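Local coordinates for protein NAD-dependent epimerase/dehydratase (Methylobacillus flagellatus KT, PDB 3GPI) that is of unproven function but, as a member of the NAD-dependent epimerase/dehydratase family, probably binds a dinucleotide cofactor and acts as an oxidoreductase or epimerase, at residues H103-S108 with A195-Q200; E139-L144 with I151-G156; R167-P172 with D222-L227. One frame throughout, in Å; residues are numbered along the deposited sequence.

Contact 1. Residues H103-S108 with A195-Q200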
loop_
_atom_site.group_PDB
_atom_site.type_symbol
_atom_site.label_atom_id
_atom_site.label_comp_id
_atom_site.label_asym_id
_atom_site.label_seq_id
_atom_site.Cartn_x
_atom_site.Cartn_y
_atom_site.Cartn_z
ATOM N N HIS A 103 -6.962 5.850 16.502
ATOM C CA HIS A 103 -7.078 5.903 15.059
ATOM C C HIS A 103 -6.707 4.575 14.463
ATOM O O HIS A 103 -5.812 3.886 14.938
ATOM C CB HIS A 103 -6.176 6.991 14.448
ATOM C CG HIS A 103 -6.749 7.597 13.198
ATOM N ND1 HIS A 103 -7.824 8.453 13.206
ATOM C CD2 HIS A 103 -6.449 7.390 11.894
ATOM C CE1 HIS A 103 -8.113 8.814 11.968
ATOM N NE2 HIS A 103 -7.296 8.177 11.151
ATOM N N VAL A 104 -7.418 4.225 13.390
ATOM C CA VAL A 104 -7.078 3.067 12.574
ATOM C C VAL A 104 -6.676 3.514 11.171
ATOM O O VAL A 104 -7.431 4.205 10.506
ATOM C CB VAL A 104 -8.254 2.118 12.448
ATOM C CG1 VAL A 104 -7.876 0.942 11.554
ATOM C CG2 VAL A 104 -8.685 1.629 13.808
ATOM N N PHE A 105 -5.477 3.152 10.720
ATOM C CA PHE A 105 -5.073 3.333 9.323
ATOM C C PHE A 105 -5.222 2.001 8.626
ATOM O O PHE A 105 -4.614 0.997 9.052
ATOM C CB PHE A 105 -3.630 3.838 9.216
ATOM C CG PHE A 105 -3.427 5.219 9.751
ATOM C CD1 PHE A 105 -3.686 6.315 8.943
ATOM C CD2 PHE A 105 -3.040 5.452 11.079
ATOM C CE1 PHE A 105 -3.506 7.595 9.410
ATOM C CE2 PHE A 105 -2.863 6.757 11.550
ATOM C CZ PHE A 105 -3.098 7.823 10.730
ATOM N N PHE A 106 -6.048 1.956 7.569
ATOM C CA PHE A 106 -6.313 0.697 6.918
ATOM C C PHE A 106 -5.764 0.756 5.505
ATOM O O PHE A 106 -6.162 1.655 4.731
ATOM C CB PHE A 106 -7.828 0.463 6.920
ATOM C CG PHE A 106 -8.261 -0.759 6.170
ATOM C CD1 PHE A 106 -8.175 -2.019 6.745
ATOM C CD2 PHE A 106 -8.762 -0.643 4.881
ATOM C CE1 PHE A 106 -8.563 -3.178 6.033
ATOM C CE2 PHE A 106 -9.163 -1.778 4.162
ATOM C CZ PHE A 106 -9.061 -3.037 4.727
ATOM N N VAL A 107 -4.901 -0.199 5.157
ATOM C CA VAL A 107 -4.305 -0.234 3.824
ATOM C C VAL A 107 -5.219 -1.030 2.924
ATOM O O VAL A 107 -5.366 -2.239 3.036
ATOM C CB VAL A 107 -2.881 -0.813 3.817
ATOM C CG1 VAL A 107 -2.300 -0.815 2.410
ATOM C CG2 VAL A 107 -1.964 -0.035 4.786
ATOM N N SER A 108 -5.821 -0.306 2.010
ATOM C CA SER A 108 -6.716 -0.893 1.011
ATOM C C SER A 108 -6.005 -0.869 -0.333
ATOM O O SER A 108 -4.778 -0.711 -0.406
ATOM C CB SER A 108 -7.964 -0.047 1.003
ATOM O OG SER A 108 -8.966 -0.542 0.103
ATOM N N ALA A 195 3.548 7.208 8.017
ATOM C CA ALA A 195 4.256 7.826 9.151
ATOM C C ALA A 195 3.975 9.294 9.227
ATOM O O ALA A 195 3.819 9.834 10.345
ATOM C CB ALA A 195 5.764 7.585 9.066
ATOM N N TYR A 196 3.884 9.956 8.078
ATOM C CA TYR A 196 3.568 11.383 8.065
ATOM C C TYR A 196 2.166 11.621 8.634
ATOM O O TYR A 196 1.966 12.546 9.474
ATOM C CB TYR A 196 3.688 11.932 6.645
ATOM C CG TYR A 196 3.250 13.353 6.448
ATOM C CD1 TYR A 196 4.090 14.400 6.827
ATOM C CD2 TYR A 196 2.033 13.651 5.823
ATOM C CE1 TYR A 196 3.725 15.692 6.610
ATOM C CE2 TYR A 196 1.643 14.987 5.622
ATOM C CZ TYR A 196 2.516 15.981 6.014
ATOM O OH TYR A 196 2.147 17.307 5.811
ATOM N N LEU A 197 1.212 10.786 8.262
ATOM C CA LEU A 197 -0.155 10.990 8.772
ATOM C C LEU A 197 -0.179 10.733 10.268
ATOM O O LEU A 197 -0.936 11.358 10.991
ATOM C CB LEU A 197 -1.158 10.075 8.066
ATOM C CG LEU A 197 -1.366 10.379 6.590
ATOM C CD1 LEU A 197 -2.360 9.377 6.044
ATOM C CD2 LEU A 197 -1.847 11.828 6.369
ATOM N N ILE A 198 0.649 9.815 10.750
ATOM C CA ILE A 198 0.721 9.540 12.176
ATOM C C ILE A 198 1.299 10.730 12.905
ATOM O O ILE A 198 0.798 11.069 13.993
ATOM C CB ILE A 198 1.515 8.209 12.415
ATOM C CG1 ILE A 198 0.613 7.013 12.064
ATOM C CG2 ILE A 198 2.018 8.088 13.895
ATOM C CD1 ILE A 198 1.363 5.701 11.971
ATOM N N GLN A 199 2.324 11.369 12.337
ATOM C CA GLN A 199 2.912 12.587 12.920
ATOM C C GLN A 199 1.913 13.749 12.932
ATOM O O GLN A 199 1.907 14.551 13.882
ATOM C CB GLN A 199 4.193 12.966 12.191
ATOM C CG GLN A 199 4.890 14.181 12.789
ATOM C CD GLN A 199 6.126 14.569 12.017
ATOM O OE1 GLN A 199 6.035 15.101 10.905
ATOM N NE2 GLN A 199 7.296 14.313 12.601
ATOM N N GLN A 200 1.048 13.814 11.919
ATOM C CA GLN A 200 0.078 14.887 11.760
ATOM C C GLN A 200 -1.188 14.642 12.595
ATOM O O GLN A 200 -1.888 15.623 12.936
ATOM C CB GLN A 200 -0.318 15.043 10.267
ATOM C CG GLN A 200 0.837 15.489 9.343
ATOM C CD GLN A 200 0.960 16.992 9.189
ATOM O OE1 GLN A 200 2.029 17.583 9.431
ATOM N NE2 GLN A 200 -0.118 17.618 8.754
#
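The ring of F105 pushes its outer rim between two consecutive residues of a helix, L197 and I198, and with them makes up the whole of this contact. CE1, on one flank of the ring, meets CB of L197 at 3.7 Å, while CE2, on the other flank, meets CG1 of I198 at 3.5 Å. CZ, at the far end of the ring, lies 4.0 Å from that same CG1 of I198 and is also near CB of L197. Both aliphatic groups come at the ring obliquely. Beyond its CB, L197 also sends CD1 to within 4.0 Å of F105 CE1, and one flank of the ring is therefore bordered by two carbons of the leucine. In I198 the CG1 branch does the touching: it stands anti to the carbonyl carbon (chi1 -76°), and the CG2 branch takes no part.

A second aromatic group covers part of the phenylalanine from its own strand. CD2 of the H103 imidazole rests 3.5 Å above one face of the F105 ring, offset toward the rim, and hydrogen bonds link ND1 of the imidazole with S148 OG and NE2 with T150 OG1. No hydrogen bond crosses the contact, which is purely apolar and buried.

This is the layered packing of a Rossmann-type fold, in which a strand of the largely parallel sheet offers alternate side chains to the helices on its two faces. F105 serves the face occupied by helix 187-201, whose I198 and A195 also touch L22 of helix 13-24; F106, the next residue, turns to helix 132-143. Within the sheet, strand 103-109 runs between strands 66-69 and 149-158, parallel to both.

Contact 2. Residues E139-L144 with I151-G156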
loop_
_atom_site.group_PDB
_atom_site.type_symbol
_atom_site.label_atom_id
_atom_site.label_comp_id
_atom_site.label_asym_id
_atom_site.label_seq_id
_atom_site.Cartn_x
_atom_site.Cartn_y
_atom_site.Cartn_z
ATOM N N GLU A 139 -15.770 -4.550 1.518
ATOM C CA GLU A 139 -16.434 -5.095 2.699
ATOM C C GLU A 139 -15.593 -4.857 3.963
ATOM O O GLU A 139 -16.151 -4.507 5.020
ATOM C CB GLU A 139 -16.718 -6.580 2.503
ATOM C CG GLU A 139 -17.231 -7.280 3.737
ATOM C CD GLU A 139 -17.778 -8.633 3.419
ATOM O OE1 GLU A 139 -16.998 -9.513 2.995
ATOM O OE2 GLU A 139 -19.003 -8.807 3.601
ATOM N N ALA A 140 -14.271 -5.036 3.857
ATOM C CA ALA A 140 -13.357 -4.763 4.981
ATOM C C ALA A 140 -13.361 -3.267 5.318
ATOM O O ALA A 140 -13.379 -2.903 6.508
ATOM C CB ALA A 140 -11.946 -5.282 4.699
ATOM N N GLU A 141 -13.345 -2.414 4.292
ATOM C CA GLU A 141 -13.381 -0.963 4.463
ATOM C C GLU A 141 -14.606 -0.511 5.232
ATOM O O GLU A 141 -14.514 0.370 6.091
ATOM C CB GLU A 141 -13.387 -0.241 3.113
ATOM C CG GLU A 141 -12.017 -0.053 2.452
ATOM C CD GLU A 141 -12.083 0.818 1.218
ATOM O OE1 GLU A 141 -13.013 1.618 1.050
ATOM O OE2 GLU A 141 -11.173 0.738 0.381
ATOM N N ALA A 142 -15.742 -1.132 4.914
ATOM C CA ALA A 142 -17.063 -0.632 5.318
ATOM C C ALA A 142 -17.168 -0.515 6.820
ATOM O O ALA A 142 -17.777 0.441 7.338
ATOM C CB ALA A 142 -18.152 -1.556 4.789
ATOM N N LEU A 143 -16.580 -1.505 7.485
ATOM C CA LEU A 143 -16.541 -1.645 8.931
ATOM C C LEU A 143 -16.023 -0.380 9.593
ATOM O O LEU A 143 -16.614 0.149 10.530
ATOM C CB LEU A 143 -15.633 -2.818 9.275
ATOM C CG LEU A 143 -15.689 -3.480 10.655
ATOM C CD1 LEU A 143 -17.126 -3.966 11.011
ATOM C CD2 LEU A 143 -14.728 -4.633 10.683
ATOM N N LEU A 144 -14.923 0.139 9.078
ATOM C CA LEU A 144 -14.332 1.330 9.668
ATOM C C LEU A 144 -15.224 2.574 9.759
ATOM O O LEU A 144 -14.798 3.577 10.339
ATOM C CB LEU A 144 -13.045 1.671 8.926
ATOM C CG LEU A 144 -12.009 0.558 9.011
ATOM C CD1 LEU A 144 -10.809 0.872 8.122
ATOM C CD2 LEU A 144 -11.581 0.335 10.442
ATOM N N ILE A 151 -8.696 5.301 5.511
ATOM C CA ILE A 151 -8.485 4.243 4.532
ATOM C C ILE A 151 -7.490 4.783 3.502
ATOM O O ILE A 151 -7.601 5.897 2.996
ATOM C CB ILE A 151 -9.812 3.940 3.844
ATOM C CG1 ILE A 151 -10.774 3.276 4.831
ATOM C CG2 ILE A 151 -9.603 3.055 2.611
ATOM C CD1 ILE A 151 -12.195 3.358 4.340
ATOM N N LEU A 152 -6.484 3.945 3.239
ATOM C CA LEU A 152 -5.421 4.298 2.297
ATOM C C LEU A 152 -5.508 3.328 1.122
ATOM O O LEU A 152 -5.081 2.161 1.248
ATOM C CB LEU A 152 -4.068 4.148 3.002
ATOM C CG LEU A 152 -3.962 5.061 4.230
ATOM C CD1 LEU A 152 -2.746 4.652 5.045
ATOM C CD2 LEU A 152 -3.926 6.522 3.855
ATOM N N ARG A 153 -6.068 3.786 -0.009
ATOM C CA ARG A 153 -6.146 2.886 -1.175
ATOM C C ARG A 153 -4.850 2.992 -1.966
ATOM O O ARG A 153 -4.619 3.997 -2.639
ATOM C CB ARG A 153 -7.331 3.288 -2.054
ATOM C CG ARG A 153 -8.655 2.899 -1.409
ATOM C CD ARG A 153 -9.855 3.320 -2.259
ATOM N NE ARG A 153 -11.098 3.022 -1.551
ATOM C CZ ARG A 153 -12.260 3.643 -1.794
ATOM N NH1 ARG A 153 -12.350 4.577 -2.718
ATOM N NH2 ARG A 153 -13.307 3.318 -1.060
ATOM N N PHE A 154 -3.966 2.003 -1.757
ATOM C CA PHE A 154 -2.657 2.016 -2.409
ATOM C C PHE A 154 -2.803 1.520 -3.853
ATOM O O PHE A 154 -3.543 0.551 -4.105
ATOM C CB PHE A 154 -1.726 1.032 -1.699
ATOM C CG PHE A 154 -0.965 1.592 -0.523
ATOM C CD1 PHE A 154 0.398 1.351 -0.430
ATOM C CD2 PHE A 154 -1.585 2.316 0.469
ATOM C CE1 PHE A 154 1.137 1.850 0.661
ATOM C CE2 PHE A 154 -0.846 2.852 1.535
ATOM C CZ PHE A 154 0.501 2.609 1.655
ATOM N N SER A 155 -2.122 2.187 -4.790
ATOM C CA SER A 155 -1.952 1.605 -6.123
ATOM C C SER A 155 -0.910 0.491 -6.058
ATOM O O SER A 155 -0.617 -0.023 -4.982
ATOM C CB SER A 155 -1.634 2.706 -7.110
ATOM O OG SER A 155 -0.471 3.423 -6.780
ATOM N N GLY A 156 -0.351 0.104 -7.204
ATOM C CA GLY A 156 0.614 -0.999 -7.195
ATOM C C GLY A 156 1.919 -0.649 -6.515
ATOM O O GLY A 156 2.612 0.273 -6.952
#
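OE2 of E141 is gripped by two groups: NE of R153 reaches it at 3.0 Å, and S108 OG of the neighbouring strand also hydrogen-bonds to it. The other carboxylate oxygen, OE1, takes NH2 of R153 at 2.7 Å in a nearly straight bond (N-H...O 171°). R153 thus holds the carboxylate side-on, one nitrogen to each oxygen. Each oxygen uses its syn lone pair, and the two flat groups are nearly coplanar, 19° apart, which suits a bidentate salt bridge. The arginine chain runs extended from CG to NE, which carries the guanidinium from the strand across to the glutamate; its NH1 goes on to Y113 OH.

Next to the ion pair, I151 crosses the glutamate at about a right angle. Its CG2 comes within 3.6 Å of E141 OE2, and its CD1 lies 3.9 Å from E141 CG. In this Rossmann-type domain the pair fastens helix 132-143 to strand 149-158, the strand that follows it in the chain, and through S108 to the adjacent parallel strand 103-109. Were E141 an alanine, the buried R153 guanidinium would probably lose its countercharge and S108 OG this partner, and a gap would be likely to open beside I151. One turn further along, L144 CD1 extends the apolar part by meeting I151 CG1 at 4.1 Å.

Contact 3. Residues R167-P172 with D222-L227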
loop_
_atom_site.group_PDB
_atom_site.type_symbol
_atom_site.label_atom_id
_atom_site.label_comp_id
_atom_site.label_asym_id
_atom_site.label_seq_id
_atom_site.Cartn_x
_atom_site.Cartn_y
_atom_site.Cartn_z
ATOM N N ARG A 167 11.973 -6.991 -14.388
ATOM C CA ARG A 167 12.217 -8.294 -15.019
ATOM C C ARG A 167 11.395 -8.419 -16.294
ATOM O O ARG A 167 11.955 -8.834 -17.323
ATOM C CB ARG A 167 11.930 -9.448 -14.046
ATOM C CG ARG A 167 12.924 -9.477 -12.870
ATOM C CD ARG A 167 12.686 -10.702 -11.990
ATOM N NE ARG A 167 11.290 -10.826 -11.544
ATOM C CZ ARG A 167 10.818 -10.360 -10.391
ATOM N NH1 ARG A 167 11.593 -9.718 -9.523
ATOM N NH2 ARG A 167 9.554 -10.533 -10.103
ATOM N N GLN A 168 10.119 -8.041 -16.271
ATOM C CA GLN A 168 9.281 -8.169 -17.443
ATOM C C GLN A 168 9.841 -7.317 -18.605
ATOM O O GLN A 168 9.715 -7.680 -19.778
ATOM C CB GLN A 168 7.862 -7.727 -17.169
ATOM C CG GLN A 168 6.919 -8.010 -18.372
ATOM C CD GLN A 168 5.429 -7.867 -18.113
ATOM O OE1 GLN A 168 4.962 -6.976 -17.386
ATOM N NE2 GLN A 168 4.666 -8.725 -18.773
ATOM N N ALA A 169 10.427 -6.177 -18.294
ATOM C CA ALA A 169 10.988 -5.297 -19.315
ATOM C C ALA A 169 12.138 -5.960 -20.074
ATOM O O ALA A 169 12.467 -5.538 -21.171
ATOM C CB ALA A 169 11.475 -4.007 -18.655
ATOM N N GLN A 170 12.707 -7.011 -19.487
ATOM C CA GLN A 170 13.848 -7.717 -20.094
ATOM C C GLN A 170 13.396 -8.699 -21.155
ATOM O O GLN A 170 14.231 -9.241 -21.912
ATOM C CB GLN A 170 14.641 -8.446 -18.999
ATOM C CG GLN A 170 15.423 -7.516 -18.065
ATOM C CD GLN A 170 16.110 -8.258 -16.961
ATOM O OE1 GLN A 170 16.277 -9.472 -17.051
ATOM N NE2 GLN A 170 16.511 -7.548 -15.915
ATOM N N THR A 171 12.104 -8.957 -21.206
ATOM C CA THR A 171 11.544 -9.940 -22.135
ATOM C C THR A 171 10.357 -9.387 -22.976
ATOM O O THR A 171 9.206 -9.725 -22.724
ATOM C CB THR A 171 11.141 -11.229 -21.389
ATOM O OG1 THR A 171 10.174 -10.895 -20.380
ATOM C CG2 THR A 171 12.374 -11.902 -20.768
ATOM N N PRO A 172 10.645 -8.575 -24.024
ATOM C CA PRO A 172 9.573 -7.929 -24.788
ATOM C C PRO A 172 8.606 -8.886 -25.481
ATOM O O PRO A 172 7.453 -8.525 -25.684
ATOM C CB PRO A 172 10.323 -7.059 -25.816
ATOM C CG PRO A 172 11.657 -6.868 -25.257
ATOM C CD PRO A 172 11.969 -8.135 -24.490
ATOM N N ASP A 222 4.653 2.005 -22.196
ATOM C CA ASP A 222 5.623 3.071 -22.035
ATOM C C ASP A 222 6.577 2.775 -20.884
ATOM O O ASP A 222 7.771 3.059 -20.972
ATOM C CB ASP A 222 4.935 4.413 -21.781
ATOM C CG ASP A 222 4.253 4.985 -23.019
ATOM O OD1 ASP A 222 4.435 4.452 -24.134
ATOM O OD2 ASP A 222 3.529 5.970 -22.821
ATOM N N LEU A 223 6.074 2.197 -19.804
ATOM C CA LEU A 223 6.929 1.849 -18.679
ATOM C C LEU A 223 7.891 0.732 -19.080
ATOM O O LEU A 223 9.080 0.827 -18.802
ATOM C CB LEU A 223 6.053 1.408 -17.497
ATOM C CG LEU A 223 6.848 0.944 -16.287
ATOM C CD1 LEU A 223 7.800 2.035 -15.733
ATOM C CD2 LEU A 223 5.932 0.490 -15.176
ATOM N N LEU A 224 7.374 -0.288 -19.756
ATOM C CA LEU A 224 8.210 -1.422 -20.174
ATOM C C LEU A 224 9.293 -0.970 -21.141
ATOM O O LEU A 224 10.423 -1.385 -20.973
ATOM C CB LEU A 224 7.346 -2.530 -20.753
ATOM C CG LEU A 224 6.483 -3.274 -19.764
ATOM C CD1 LEU A 224 5.402 -4.052 -20.537
ATOM C CD2 LEU A 224 7.336 -4.191 -18.859
ATOM N N ARG A 225 8.964 -0.089 -22.091
ATOM C CA ARG A 225 9.996 0.391 -23.012
ATOM C C ARG A 225 11.029 1.241 -22.300
ATOM O O ARG A 225 12.198 1.140 -22.619
ATOM C CB ARG A 225 9.365 1.167 -24.155
ATOM C CG ARG A 225 8.672 0.276 -25.166
ATOM C CD ARG A 225 8.065 1.127 -26.225
ATOM N NE ARG A 225 7.550 0.313 -27.306
ATOM C CZ ARG A 225 7.475 0.757 -28.557
ATOM N NH1 ARG A 225 7.933 1.972 -28.872
ATOM N NH2 ARG A 225 6.962 -0.043 -29.483
ATOM N N TRP A 226 10.601 2.080 -21.343
ATOM C CA TRP A 226 11.553 2.940 -20.613
ATOM C C TRP A 226 12.509 2.022 -19.831
ATOM O O TRP A 226 13.752 2.226 -19.804
ATOM C CB TRP A 226 10.723 3.855 -19.664
ATOM C CG TRP A 226 11.572 4.911 -18.943
ATOM C CD1 TRP A 226 11.780 6.200 -19.355
ATOM C CD2 TRP A 226 12.269 4.764 -17.711
ATOM N NE1 TRP A 226 12.572 6.857 -18.459
ATOM C CE2 TRP A 226 12.886 6.004 -17.435
ATOM C CE3 TRP A 226 12.415 3.721 -16.796
ATOM C CZ2 TRP A 226 13.660 6.222 -16.282
ATOM C CZ3 TRP A 226 13.176 3.932 -15.638
ATOM C CH2 TRP A 226 13.807 5.180 -15.407
ATOM N N LEU A 227 11.950 1.007 -19.171
ATOM C CA LEU A 227 12.754 0.065 -18.419
ATOM C C LEU A 227 13.681 -0.783 -19.313
ATOM O O LEU A 227 14.816 -1.105 -18.932
ATOM C CB LEU A 227 11.854 -0.832 -17.596
ATOM C CG LEU A 227 11.219 -0.150 -16.370
ATOM C CD1 LEU A 227 10.185 -1.030 -15.744
ATOM C CD2 LEU A 227 12.296 0.294 -15.344
#
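A169 directs its methyl toward helix 220-230, and L224 and L227, one turn apart on that helix, receive it. CB of A169 lies 3.4 Å from CB of L227, closer than carbon atoms usually pack, and 3.7 Å from the backbone oxygen of L224. The methyl therefore rests on the helix surface itself, beside both backbone and side chain, and the two chains come together until the CA atoms of A169 and L224 are 4.8 Å apart.

L224 faces back toward A169 from its helix. With CG anti to its carbonyl carbon (chi1 -70°), it brings CD2 up against the backbone of A169, 3.7 Å from A169 N, and alongside Q168. The glutamine crosses L224 obliquely and contributes its aliphatic part, its CG lying 3.9 Å from L224 CD2. Its chain is extended beyond CG, and the amide nitrogen NE2 makes a weak hydrogen bond to Q174 O. Across the contact there is no hydrogen bond. On the A169 side the chain is shaped by a type I beta turn from Q168 to T171, closed by T171 N to Q168 O at 3.1 Å; the same Q168 oxygen also accepts W175 NE1.

The turn, which begins at Q168 of helix 164-168, packs against helix 220-230, where W175 also touches L224. Q170 NE2 also hydrogen-bonds to Q231 OE1, just past the end of helix 220-230. On helix 220-230, L223 and L227 both touch M165 of helix 164-168 as well as side chains of helix 266-277, so helix 220-230 is packed by both.

Contacts 1 and 2 belong to the same central sheet, on the neighbouring strands 103-109 and 149-158, and they meet directly: F106, beside F105, packs its CB against L144 of contact 2. Contact 2 is nested within the chain loop that contact 1 closes. All three are mainly buried, yet their chemistry differs with their place: contact 1 is wholly apolar, contact 2 sets a salt bridge among apolar side chains, and contact 3 is a close apolar seating of a turn on a helix. Contact 3 lies away from strands 103-109 and 149-158, about 33 Å from contact 1 and 30 Å from contact 2 between centres, toward the periphery.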